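PDB 2Q18: 2-dehydro-3-deoxy-D-arabinonate dehydratase from Sulfolobus solfataricus, which catalyses the dehydration of 2-dehydro-3-deoxy-D-arabinonate to 2,5-dioxopentanoate, a step in the pentose oxidation pathway that leads from D-arabinonate to 2-oxoglutarate. Local coordinates for residues 149-152 / 153-157; 212-216 / 217-221; 229-232 / 233-237; 245-248 / 249-252. All blocks are in the same frame, centred on the assembly; numbering follows the deposited sequence.

Contacts 1, 3 and 4 form one neighbourhood: the hairpin 149-157, the loop-to-helix entry 229-237 and the turn 245-252 touch one another, with L150, I156, I233, I237 and L252 packed between strands and helix. Contacts 1 and 4 are closest, their centres about 7 Å apart, and share paired strands 140-150 and 250-253. Contact 2, whose centre lies about 35 Å from that of contact 1, is a surface hairpin on a different sheet. Chemistry follows place: buried contact 4 depends on a doubly bonded carbonyl, partly buried contacts 1 and 3 combine apolar inner sides with carboxylate bonds at their polar sides, and contact 2 places an arginine on an aromatic ring.

Contact 1: 149-152 / 153-157; sequences VLDS and NGKIL
D151 folds its carboxylate back over the turn that follows it, and its OD1 takes two backbone N-H groups, from N153 N at 2.9 Å and K155 N at 3.0 Å. The two donors arrive from opposite faces of the carboxylate plane, each about 50° out of it. A chi1 of 73°, with CG between the backbone N and the carbonyl carbon, is what turns the group inward. The bond to N153 N makes an Asx turn, while G154 N closes the type I turn by bonding D151 O at 3.0 Å.

Packing is tight toward the strands. L157 N bonds V149 O at 2.7 Å, D151 N bonds K155 O, and L150 CD1 meets I156 CG1 at 3.9 Å on the face that I233 and I237 of helix 233-241 cover. The turn end is looser: S152 and N153 are exposed, and a water bridges D151 OD2 (2.7 Å) and N153 OD1 (3.0 Å). K155 runs extended past the carboxylate, and its NZ is hydrogen-bonded to S38 OG.

With an alanine at D151, N153 N and K155 N would probably lose their common acceptor, leaving the turn freer to flex. G154, with phi 84°, is the first bulge residue: D151 faces both it and K155, bonding G154 N through its O and K155 O through its N. This is a beta hairpin closed by a type I turn with a G1 bulge, joining strands 140-150 and 156-167.

Contact 2: 212-216 / 217-221; sequences IVREG and RVFFE
Strands 207-214 and 217-225 form a beta hairpin with a two-residue loop, a type I' turn from R214 to R217, and a classic bulge follows it, where F219 and F220 both face I212. R214 N bonds R217 O and R217 N bonds R214 O, each at 2.8 Å, which fixes the turn. E215 and G216 fill its two corners, both with positive phi. At the bulge I212 O accepts twice, from F219 N at 2.8 Å and from F220 N at 3.3 Å; the F220 donor lies in the carbonyl plane, on a lone pair.

F219 lies beside R214, the two side chains pointing the same way. The arginine chain bends at chi3 (-62°), laying its guanidinium over one ring face with the planes 25° apart. R214 CZ stands 3.8 Å from the centroid of the F219 ring, and R214 NH2 comes to 3.3 Å from F219 CZ, toward the rim. I212 CG2 reaches the edge of this ring, while I212 CD1 packs on F220 CB at 4.0 Å.

R214 NH1 also forms a salt bridge with D270 and a bond to G265 O, and K264 makes a second cation-pi contact with F219. Were a leucine to replace R214, D270 would probably be left without this positive mate and the ring without its flat cover. The chemistry implies an arginine whose N-H edge serves anchoring bonds while its pi face rests on the aromatic ring.

Contact 3: 229-232 / 233-237; sequences MRRK and IEEQI
K232 and Q236 are joined by the backbone bond that opens helix 233-241: K232 sits at the N-cap, and its O accepts from Q236 N at 3.2 Å, with an N-H...O angle of 155°. E235 N adds only a weak bond to the same oxygen. Before the cap, residues 229-232 run without regular structure toward the helix, and I233 N finds its acceptor in Y204 OH.

Side chains reinforce this join. R231 bends at chi2 and chi3, both near +78°, which curls its guanidinium round to E235. R231 NH2 forms a salt bridge with E235 OE2 at 2.8 Å, on the syn side and somewhat out of the carboxylate plane. The acceptor meets the guanidinium at its edge, close to its plane, and the two flat groups stand 77° apart. R231 NH1 has a separate partner in A110 O. The amide of Q236 reaches back along the chain, its NE2 giving a bond to R231 O at 3.1 Å from above the carbonyl plane. M229 SD lies 4.1 Å from I233 CG1, the two side chains crossing at about a right angle. On the exposed side, K232 NZ and E234 OE1 form only a long salt bridge at 3.7 Å.

E234 and E235, in the first turn, would probably be favoured by the positive end of the helix dipole. With the Q236 side chain about 7 Å from that of magnesium-binding E145, this is a loop-to-helix entry: an N-cap at K232, tied by the R231-E235 salt bridge and the Q236-R231 amide bond.

Contact 4: 245-248 / 249-252; sequences PIPD and GTIL
T250 carries OG1 beside its own backbone N and anti to its carbonyl carbon (chi1 -67°), a torsion that brings OG1 to P247 O, next to the backbone N that the turn already directs at the same oxygen. The hydroxyl donates to it, T250 OG1 standing 2.6 Å from P247 O and slightly off the carbonyl plane. The amide is the longer bond, with T250 N at 3.2 Å from P247 O, above that plane. One carbonyl oxygen thus holds the threonine by main chain and side chain together, which probably holds the hydroxyl in this rotation.

The hydroxyl is packed closely by its neighbours: T250 OG1 lies 3.2 Å from P247 CD and 3.5 Å from I246 CB. I246 CG1 stands between the backbone N and the carbonyl carbon (chi1 55°), and I246 CD1 comes to 4.0 Å from T250 CB, the two side chains crossing at about a right angle.

The amide bond closes a type II beta turn from P247 to T250. G249 takes its third position with phi 91°, where a side-chain carbon would clash with D248 O. G249 and T250 also both face L150, forming a G1 beta bulge where the turn enters strand 250-253 and pairs with strand 140-150.

D248 CB leads away from residues 249-252, and D248 OD1 accepts a bond from S152 N in the adjoining hairpin. I246 also packs on L150 and I241, and R123 of a second subunit packs on it.

Contact 1: 149-152 / 153-157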
# COMPACT_ATOMS: atom_id res chain seq x y z
N VAL A 149 -4.08 -27.48 -5.26
CA VAL A 149 -4.18 -26.13 -4.72
C VAL A 149 -5.48 -26.07 -3.90
O VAL A 149 -6.53 -26.50 -4.36
CB VAL A 149 -4.18 -25.05 -5.83
CG1 VAL A 149 -4.20 -23.65 -5.23
CG2 VAL A 149 -2.96 -25.20 -6.75
N LEU A 150 -5.38 -25.52 -2.69
CA LEU A 150 -6.47 -25.55 -1.71
C LEU A 150 -6.92 -24.16 -1.28
O LEU A 150 -6.11 -23.24 -1.21
CB LEU A 150 -5.99 -26.30 -0.47
CG LEU A 150 -6.18 -27.81 -0.24
CD1 LEU A 150 -6.49 -28.62 -1.49
CD2 LEU A 150 -4.99 -28.36 0.53
N ASP A 151 -8.21 -24.01 -0.98
CA ASP A 151 -8.67 -22.84 -0.23
C ASP A 151 -8.58 -23.12 1.27
O ASP A 151 -8.19 -24.22 1.68
CB ASP A 151 -10.06 -22.34 -0.69
CG ASP A 151 -11.23 -23.23 -0.23
OD1 ASP A 151 -11.06 -24.12 0.64
OD2 ASP A 151 -12.34 -23.03 -0.76
N SER A 152 -8.95 -22.13 2.10
CA SER A 152 -8.82 -22.26 3.56
C SER A 152 -9.72 -23.33 4.19
O SER A 152 -9.47 -23.77 5.30
CB SER A 152 -9.00 -20.90 4.25
OG SER A 152 -10.25 -20.33 3.92
N ASN A 153 -10.76 -23.76 3.46
CA ASN A 153 -11.63 -24.86 3.90
C ASN A 153 -11.15 -26.24 3.47
O ASN A 153 -11.78 -27.25 3.79
CB ASN A 153 -13.06 -24.65 3.40
CG ASN A 153 -13.69 -23.38 3.93
OD1 ASN A 153 -14.42 -22.70 3.22
ND2 ASN A 153 -13.39 -23.04 5.19
N GLY A 154 -10.06 -26.28 2.72
CA GLY A 154 -9.52 -27.54 2.22
C GLY A 154 -10.19 -28.01 0.95
O GLY A 154 -10.02 -29.16 0.55
N LYS A 155 -10.95 -27.12 0.31
CA LYS A 155 -11.56 -27.42 -0.98
C LYS A 155 -10.50 -27.34 -2.08
O LYS A 155 -9.67 -26.42 -2.09
CB LYS A 155 -12.70 -26.44 -1.28
CG LYS A 155 -13.53 -26.81 -2.50
CD LYS A 155 -14.45 -25.67 -2.96
CE LYS A 155 -15.42 -26.16 -4.02
NZ LYS A 155 -16.31 -25.08 -4.56
N ILE A 156 -10.52 -28.32 -2.99
CA ILE A 156 -9.57 -28.39 -4.10
C ILE A 156 -9.91 -27.35 -5.17
O ILE A 156 -10.97 -27.40 -5.79
CB ILE A 156 -9.48 -29.82 -4.69
CG1 ILE A 156 -8.86 -30.78 -3.65
CG2 ILE A 156 -8.66 -29.83 -5.99
CD1 ILE A 156 -9.08 -32.26 -3.94
N LEU A 157 -8.99 -26.42 -5.39
CA LEU A 157 -9.18 -25.36 -6.38
C LEU A 157 -8.56 -25.73 -7.73
O LEU A 157 -8.86 -25.11 -8.75
CB LEU A 157 -8.58 -24.04 -5.89
CG LEU A 157 -9.13 -23.45 -4.59
CD1 LEU A 157 -8.29 -22.23 -4.19
CD2 LEU A 157 -10.60 -23.07 -4.74
O HOH W 1 -14.70 -23.65 0.41

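Contact 2: 212-216 / 217-221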
# COMPACT_ATOMS: atom_id res chain seq x y z
N ILE A 212 15.12 -38.07 -15.71
CA ILE A 212 16.30 -37.31 -15.35
C ILE A 212 17.25 -37.37 -16.55
O ILE A 212 17.70 -38.44 -16.95
CB ILE A 212 16.99 -37.86 -14.08
CG1 ILE A 212 15.99 -37.89 -12.91
CG2 ILE A 212 18.23 -37.02 -13.74
CD1 ILE A 212 16.45 -38.70 -11.69
N VAL A 213 17.53 -36.20 -17.12
CA VAL A 213 18.36 -36.10 -18.31
C VAL A 213 19.72 -35.53 -17.93
O VAL A 213 19.82 -34.43 -17.38
CB VAL A 213 17.68 -35.24 -19.41
CG1 VAL A 213 18.56 -35.17 -20.67
CG2 VAL A 213 16.31 -35.79 -19.76
N ARG A 214 20.77 -36.31 -18.20
CA ARG A 214 22.14 -35.93 -17.90
C ARG A 214 22.93 -35.85 -19.20
O ARG A 214 23.07 -36.85 -19.90
CB ARG A 214 22.78 -36.96 -16.96
CG ARG A 214 24.18 -36.60 -16.48
CD ARG A 214 24.56 -37.41 -15.25
NE ARG A 214 23.67 -37.14 -14.13
CZ ARG A 214 23.69 -37.77 -12.96
NH1 ARG A 214 22.82 -37.43 -12.01
NH2 ARG A 214 24.59 -38.73 -12.72
N GLU A 215 23.43 -34.66 -19.52
CA GLU A 215 24.15 -34.42 -20.78
C GLU A 215 23.45 -35.05 -21.99
O GLU A 215 24.09 -35.72 -22.81
CB GLU A 215 25.61 -34.89 -20.67
CG GLU A 215 26.47 -34.03 -19.75
CD GLU A 215 27.88 -34.57 -19.56
OE1 GLU A 215 28.04 -35.81 -19.40
OE2 GLU A 215 28.83 -33.76 -19.55
N GLY A 216 22.13 -34.86 -22.08
CA GLY A 216 21.32 -35.33 -23.20
C GLY A 216 20.83 -36.76 -23.08
O GLY A 216 19.97 -37.22 -23.83
N ARG A 217 21.39 -37.47 -22.10
CA ARG A 217 21.13 -38.88 -21.88
C ARG A 217 19.99 -39.08 -20.87
O ARG A 217 19.97 -38.43 -19.82
CB ARG A 217 22.43 -39.50 -21.37
CG ARG A 217 22.36 -40.83 -20.67
CD ARG A 217 23.43 -40.86 -19.58
NE ARG A 217 24.09 -42.16 -19.45
CZ ARG A 217 23.53 -43.27 -18.99
NH1 ARG A 217 22.25 -43.29 -18.63
NH2 ARG A 217 24.24 -44.39 -18.92
N VAL A 218 19.05 -39.97 -21.19
CA VAL A 218 18.02 -40.38 -20.23
C VAL A 218 18.68 -41.24 -19.16
O VAL A 218 18.83 -42.46 -19.31
CB VAL A 218 16.83 -41.10 -20.92
CG1 VAL A 218 15.83 -41.59 -19.89
CG2 VAL A 218 16.15 -40.16 -21.91
N PHE A 219 19.09 -40.58 -18.08
CA PHE A 219 19.80 -41.19 -16.97
C PHE A 219 18.85 -41.99 -16.07
O PHE A 219 19.26 -42.96 -15.42
CB PHE A 219 20.52 -40.10 -16.18
CG PHE A 219 21.30 -40.59 -15.00
CD1 PHE A 219 20.95 -40.20 -13.71
CD2 PHE A 219 22.41 -41.43 -15.17
CE1 PHE A 219 21.67 -40.65 -12.61
CE2 PHE A 219 23.14 -41.88 -14.07
CZ PHE A 219 22.77 -41.49 -12.79
N PHE A 220 17.58 -41.59 -16.06
CA PHE A 220 16.53 -42.34 -15.38
C PHE A 220 15.19 -42.04 -16.04
O PHE A 220 14.91 -40.90 -16.41
CB PHE A 220 16.45 -42.02 -13.88
CG PHE A 220 15.29 -42.68 -13.19
CD1 PHE A 220 15.42 -43.95 -12.62
CD2 PHE A 220 14.04 -42.06 -13.14
CE1 PHE A 220 14.34 -44.58 -12.00
CE2 PHE A 220 12.95 -42.69 -12.53
CZ PHE A 220 13.11 -43.94 -11.96
N GLU A 221 14.36 -43.07 -16.18
CA GLU A 221 12.97 -42.89 -16.58
C GLU A 221 12.08 -43.90 -15.86
O GLU A 221 12.43 -45.08 -15.74
CB GLU A 221 12.80 -43.00 -18.09
CG GLU A 221 11.38 -42.73 -18.58
CD GLU A 221 11.28 -42.48 -20.07
OE1 GLU A 221 12.33 -42.48 -20.76
OE2 GLU A 221 10.15 -42.28 -20.56

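Contact 3: 229-232 / 233-237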
# COMPACT_ATOMS: atom_id res chain seq x y z
N MET A 229 -2.42 -44.92 -6.01
CA MET A 229 -2.49 -44.17 -4.76
C MET A 229 -3.49 -44.84 -3.82
O MET A 229 -4.65 -45.06 -4.19
CB MET A 229 -2.85 -42.70 -4.99
CG MET A 229 -2.36 -41.76 -3.87
SD MET A 229 -2.98 -40.05 -3.95
CE MET A 229 -2.54 -39.60 -5.63
N ARG A 230 -3.03 -45.19 -2.63
CA ARG A 230 -3.83 -45.92 -1.65
C ARG A 230 -4.41 -44.96 -0.61
O ARG A 230 -5.59 -45.06 -0.25
CB ARG A 230 -2.98 -47.00 -0.99
CG ARG A 230 -3.70 -47.86 0.03
CD ARG A 230 -2.81 -48.99 0.51
NE ARG A 230 -3.19 -49.49 1.83
CZ ARG A 230 -2.74 -48.99 2.98
NH1 ARG A 230 -1.90 -47.96 2.99
NH2 ARG A 230 -3.14 -49.52 4.13
N ARG A 231 -3.59 -44.03 -0.15
CA ARG A 231 -4.03 -42.98 0.76
C ARG A 231 -4.61 -41.82 -0.06
O ARG A 231 -3.87 -41.05 -0.68
CB ARG A 231 -2.86 -42.50 1.62
CG ARG A 231 -3.27 -41.69 2.83
CD ARG A 231 -3.77 -42.57 3.96
NE ARG A 231 -2.67 -43.23 4.67
CZ ARG A 231 -2.75 -43.67 5.92
NH1 ARG A 231 -1.70 -44.25 6.49
NH2 ARG A 231 -3.88 -43.51 6.61
N LYS A 232 -5.94 -41.71 -0.05
CA LYS A 232 -6.63 -40.73 -0.90
C LYS A 232 -6.40 -39.27 -0.48
O LYS A 232 -6.08 -38.99 0.68
CB LYS A 232 -8.13 -41.06 -1.00
CG LYS A 232 -8.94 -40.84 0.28
CD LYS A 232 -10.16 -41.77 0.34
CE LYS A 232 -11.21 -41.42 -0.71
NZ LYS A 232 -12.48 -42.18 -0.49
N ILE A 233 -6.56 -38.36 -1.43
CA ILE A 233 -6.27 -36.94 -1.24
C ILE A 233 -7.18 -36.31 -0.18
O ILE A 233 -6.70 -35.55 0.67
CB ILE A 233 -6.36 -36.17 -2.59
CG1 ILE A 233 -5.35 -36.74 -3.59
CG2 ILE A 233 -6.15 -34.66 -2.37
CD1 ILE A 233 -5.59 -36.33 -5.03
N GLU A 234 -8.47 -36.62 -0.25
CA GLU A 234 -9.47 -36.20 0.74
C GLU A 234 -8.99 -36.44 2.17
O GLU A 234 -9.11 -35.56 3.02
CB GLU A 234 -10.79 -36.92 0.47
CG GLU A 234 -11.89 -36.73 1.51
CD GLU A 234 -13.11 -37.64 1.28
OE1 GLU A 234 -12.94 -38.77 0.75
OE2 GLU A 234 -14.23 -37.23 1.64
N GLU A 235 -8.44 -37.62 2.43
CA GLU A 235 -7.92 -37.97 3.75
C GLU A 235 -6.67 -37.17 4.09
O GLU A 235 -6.48 -36.77 5.25
CB GLU A 235 -7.63 -39.47 3.83
CG GLU A 235 -7.26 -39.96 5.22
CD GLU A 235 -6.89 -41.44 5.26
OE1 GLU A 235 -7.34 -42.21 4.38
OE2 GLU A 235 -6.14 -41.84 6.18
N GLN A 236 -5.81 -36.95 3.10
CA GLN A 236 -4.60 -36.15 3.30
C GLN A 236 -4.98 -34.73 3.71
O GLN A 236 -4.39 -34.17 4.64
CB GLN A 236 -3.73 -36.12 2.04
CG GLN A 236 -3.26 -37.50 1.56
CD GLN A 236 -2.33 -37.40 0.36
OE1 GLN A 236 -1.88 -36.31 -0.01
NE2 GLN A 236 -2.03 -38.54 -0.25
N ILE A 237 -5.97 -34.16 3.02
CA ILE A 237 -6.47 -32.81 3.32
C ILE A 237 -7.06 -32.76 4.73
O ILE A 237 -6.77 -31.83 5.49
CB ILE A 237 -7.50 -32.32 2.28
CG1 ILE A 237 -6.87 -32.24 0.88
CG2 ILE A 237 -8.08 -30.96 2.69
CD1 ILE A 237 -7.87 -31.98 -0.24

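Contact 4: 245-248 / 249-252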
# COMPACT_ATOMS: atom_id res chain seq x y z
N PRO A 245 -5.02 -24.15 10.56
CA PRO A 245 -5.55 -23.31 9.49
C PRO A 245 -4.55 -23.16 8.36
O PRO A 245 -3.35 -23.00 8.61
CB PRO A 245 -5.80 -21.96 10.18
CG PRO A 245 -4.87 -21.95 11.34
CD PRO A 245 -4.78 -23.38 11.79
N ILE A 246 -5.03 -23.23 7.12
CA ILE A 246 -4.19 -23.01 5.95
C ILE A 246 -4.75 -21.85 5.13
O ILE A 246 -5.97 -21.69 5.05
CB ILE A 246 -4.04 -24.29 5.08
CG1 ILE A 246 -5.41 -24.85 4.68
CG2 ILE A 246 -3.20 -25.34 5.83
CD1 ILE A 246 -5.39 -25.73 3.44
N PRO A 247 -3.87 -21.01 4.56
CA PRO A 247 -4.35 -19.91 3.71
C PRO A 247 -4.83 -20.37 2.34
O PRO A 247 -4.47 -21.46 1.89
CB PRO A 247 -3.12 -19.01 3.59
CG PRO A 247 -1.96 -19.90 3.83
CD PRO A 247 -2.41 -21.01 4.72
N ASP A 248 -5.63 -19.53 1.68
CA ASP A 248 -6.05 -19.78 0.30
C ASP A 248 -4.81 -19.87 -0.60
O ASP A 248 -3.89 -19.06 -0.47
CB ASP A 248 -6.96 -18.67 -0.20
CG ASP A 248 -8.27 -18.57 0.58
OD1 ASP A 248 -8.82 -19.62 0.99
OD2 ASP A 248 -8.73 -17.43 0.78
N GLY A 249 -4.79 -20.86 -1.49
CA GLY A 249 -3.66 -21.05 -2.40
C GLY A 249 -2.58 -21.98 -1.86
O GLY A 249 -1.55 -22.19 -2.51
N THR A 250 -2.82 -22.53 -0.67
CA THR A 250 -1.95 -23.56 -0.10
C THR A 250 -1.85 -24.73 -1.08
O THR A 250 -2.85 -25.14 -1.68
CB THR A 250 -2.48 -24.07 1.26
OG1 THR A 250 -2.40 -23.02 2.23
CG2 THR A 250 -1.65 -25.26 1.77
N ILE A 251 -0.64 -25.26 -1.23
CA ILE A 251 -0.45 -26.46 -2.04
C ILE A 251 -0.14 -27.67 -1.17
O ILE A 251 0.72 -27.61 -0.29
CB ILE A 251 0.64 -26.26 -3.14
CG1 ILE A 251 0.17 -25.22 -4.16
CG2 ILE A 251 0.94 -27.59 -3.84
CD1 ILE A 251 1.23 -24.84 -5.20
N LEU A 252 -0.86 -28.75 -1.43
CA LEU A 252 -0.56 -30.04 -0.82
C LEU A 252 -0.12 -31.02 -1.90
O LEU A 252 -0.85 -31.28 -2.85
CB LEU A 252 -1.78 -30.60 -0.07
CG LEU A 252 -1.69 -32.05 0.44
CD1 LEU A 252 -0.65 -32.21 1.55
CD2 LEU A 252 -3.05 -32.53 0.90